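Side-chain contact in hemagglutinin (Pseudomonas aeruginosa, PDB 6D7Y), which is the toxic C-terminal tip of CdiA, which probably inhibits the growth of neighbouring bacteria on contact and is neutralised by a cognate immunity protein: residues M48-F51 against K52-V55. Residues are numbered along the deposited sequence; the frame is centred on the assembly and turned at random.
Sequences MKHF and KEIV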
HETATM    1  N   MSE A  48       4.194  -6.700  -1.170  1.00 37.26           N
HETATM    2  CA  MSE A  48       4.343  -7.158   0.202  1.00 39.59           C
HETATM    3  C   MSE A  48       5.682  -6.726   0.734  1.00 40.27           C
HETATM    4  O   MSE A  48       5.816  -6.476   1.937  1.00 40.62           O
HETATM    5  CB  MSE A  48       4.175  -8.672   0.316  1.00 42.66           C
HETATM    6  CG  MSE A  48       2.712  -9.104   0.226  1.00 44.24           C
HETATM    7 SE   MSE A  48       1.548  -8.355   1.651  1.00 48.55          SE
HETATM    8  CE  MSE A  48       2.771  -8.662   3.169  1.00 49.35           C
ATOM      9  N   LYS A  49       6.685  -6.636  -0.144  1.00 40.44           N
ATOM     10  CA  LYS A  49       8.022  -6.172   0.260  1.00 42.04           C
ATOM     11  C   LYS A  49       7.918  -4.718   0.748  1.00 39.53           C
ATOM     12  O   LYS A  49       8.410  -4.388   1.840  1.00 39.08           O
ATOM     13  CB  LYS A  49       9.030  -6.301  -0.888  1.00 44.68           C
ATOM     14  CG  LYS A  49      10.403  -5.703  -0.613  1.00 47.93           C
ATOM     15  CD  LYS A  49      11.369  -5.970  -1.759  1.00 51.59           C
ATOM     16  CE  LYS A  49      12.552  -5.007  -1.734  1.00 54.83           C
ATOM     17  NZ  LYS A  49      13.321  -5.028  -0.462  1.00 57.89           N
ATOM     18  N   HIS A  50       7.281  -3.869  -0.058  1.00 36.53           N
ATOM     19  CA  HIS A  50       7.057  -2.461   0.331  1.00 35.49           C
ATOM     20  C   HIS A  50       6.269  -2.355   1.626  1.00 34.79           C
ATOM     21  O   HIS A  50       6.613  -1.589   2.507  1.00 34.98           O
ATOM     22  CB  HIS A  50       6.271  -1.703  -0.721  1.00 34.59           C
ATOM     23  CG  HIS A  50       7.075  -1.280  -1.907  1.00 35.47           C
ATOM     24  ND1 HIS A  50       7.951  -0.219  -1.861  1.00 36.13           N
ATOM     25  CD2 HIS A  50       7.064  -1.704  -3.192  1.00 35.87           C
ATOM     26  CE1 HIS A  50       8.469  -0.029  -3.060  1.00 37.90           C
ATOM     27  NE2 HIS A  50       7.947  -0.917  -3.885  1.00 37.50           N
ATOM     28  N   PHE A  51       5.185  -3.113   1.711  1.00 34.50           N
ATOM     29  CA  PHE A  51       4.351  -3.123   2.891  1.00 34.74           C
ATOM     30  C   PHE A  51       5.182  -3.405   4.152  1.00 35.68           C
ATOM     31  O   PHE A  51       5.146  -2.627   5.111  1.00 35.02           O
ATOM     32  CB  PHE A  51       3.241  -4.154   2.729  1.00 35.69           C
ATOM     33  CG  PHE A  51       2.327  -4.238   3.902  1.00 37.38           C
ATOM     34  CD1 PHE A  51       1.344  -3.285   4.089  1.00 37.64           C
ATOM     35  CD2 PHE A  51       2.453  -5.271   4.825  1.00 39.82           C
ATOM     36  CE1 PHE A  51       0.487  -3.353   5.165  1.00 39.72           C
ATOM     37  CE2 PHE A  51       1.597  -5.349   5.914  1.00 42.17           C
ATOM     38  CZ  PHE A  51       0.613  -4.386   6.075  1.00 42.28           C
ATOM     39  N   LYS A  52       5.921  -4.512   4.144  1.00 36.98           N
ATOM     40  CA  LYS A  52       6.772  -4.877   5.287  1.00 39.24           C
ATOM     41  C   LYS A  52       7.822  -3.809   5.596  1.00 38.37           C
ATOM     42  O   LYS A  52       8.124  -3.552   6.765  1.00 39.20           O
ATOM     43  CB  LYS A  52       7.438  -6.236   5.080  1.00 42.23           C
ATOM     44  CG  LYS A  52       6.460  -7.389   5.164  1.00 44.62           C
ATOM     45  CD  LYS A  52       7.163  -8.733   5.049  1.00 48.63           C
ATOM     46  CE  LYS A  52       6.163  -9.883   5.118  1.00 51.14           C
ATOM     47  NZ  LYS A  52       5.381  -9.893   6.388  1.00 53.17           N
ATOM     48  N   GLU A  53       8.386  -3.203   4.561  1.00 37.03           N
ATOM     49  CA  GLU A  53       9.359  -2.125   4.763  1.00 37.17           C
ATOM     50  C   GLU A  53       8.736  -0.919   5.472  1.00 35.23           C
ATOM     51  O   GLU A  53       9.314  -0.386   6.428  1.00 35.10           O
ATOM     52  CB  GLU A  53       9.996  -1.695   3.445  1.00 37.84           C
ATOM     53  CG  GLU A  53      10.993  -2.721   2.901  1.00 40.97           C
ATOM     54  CD  GLU A  53      11.616  -2.343   1.565  1.00 42.61           C
ATOM     55  OE1 GLU A  53      11.137  -1.404   0.900  1.00 42.82           O
ATOM     56  OE2 GLU A  53      12.603  -3.005   1.168  1.00 46.09           O
ATOM     57  N   ILE A  54       7.551  -0.516   5.016  1.00 33.58           N
ATOM     58  CA  ILE A  54       6.834   0.626   5.594  1.00 32.84           C
ATOM     59  C   ILE A  54       6.477   0.367   7.055  1.00 33.70           C
ATOM     60  O   ILE A  54       6.591   1.257   7.894  1.00 33.69           O
ATOM     61  CB  ILE A  54       5.577   0.979   4.752  1.00 32.06           C
ATOM     62  CG1 ILE A  54       6.003   1.406   3.338  1.00 31.67           C
ATOM     63  CG2 ILE A  54       4.787   2.106   5.411  1.00 32.28           C
ATOM     64  CD1 ILE A  54       4.894   1.410   2.294  1.00 31.85           C
ATOM     65  N   VAL A  55       6.045  -0.851   7.349  1.00 35.39           N
ATOM     66  CA  VAL A  55       5.701  -1.241   8.704  1.00 37.99           C
ATOM     67  C   VAL A  55       6.922  -1.214   9.639  1.00 39.21           C
ATOM     68  O   VAL A  55       6.808  -0.761  10.767  1.00 39.78           O
ATOM     69  CB  VAL A  55       5.062  -2.649   8.728  1.00 40.25           C
ATOM     70  CG1 VAL A  55       4.917  -3.176  10.148  1.00 43.38           C
ATOM     71  CG2 VAL A  55       3.716  -2.617   8.029  1.00 40.45           C
TER
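Lys49 and Glu53, one turn apart on helix 40-56, join in an i to i+4 salt bridge, with Lys49 NZ 2.7 Å from Glu53 OE2. Followed outward, Glu53 first lies back along its own helix: CB rests against the carbonyl oxygens of Lys49 and His50, and CG comes 3.3 Å from Lys49 O. CG sits beside the backbone N (chi1 -73°), and the extended chain beyond it carries CD past Lys49 O and out to the ammonium group. There the two carboxylate oxygens divide their work. OE2 takes Lys49 NZ from above the carboxylate plane, 37° out of it, while OE1 forms a salt bridge with Arg81. Arg81 NH1 is also hydrogen-bonded to His50 ND1, so one guanidinium nitrogen bridges two side chains a turn apart on the helix; His50 ND1 and Glu53 OE1 themselves stay 4.4 Å apart. Lys49 reaches its partner as a nearly straight chain that bends only at its last torsion (chi4 57°), which turns NZ onto the carboxylate.

Elsewhere on the helix, Val55 lays CG2 over one face of the Phe51 ring, displaced toward its rim, in a CH-pi contact 4.1 Å from the centroid. Phe51 also packs on Ile18 of helix 17-28 and Val83 of strand 82-86. The methyl CE of selenomethionine Met48 touches Lys52 CE loosely, at 4.1 Å. Beneath these side chains four i to i+4 backbone bonds run on, from Lys52 N to Met48 O (3.0 Å) through to Val55 N to Phe51 O. The buried Ile54 side chain also packs on Val83, and the arrangement is that of an amphipathic alpha-helix packed on an antiparallel sheet, with a lysine-glutamate pair bridging one turn of it.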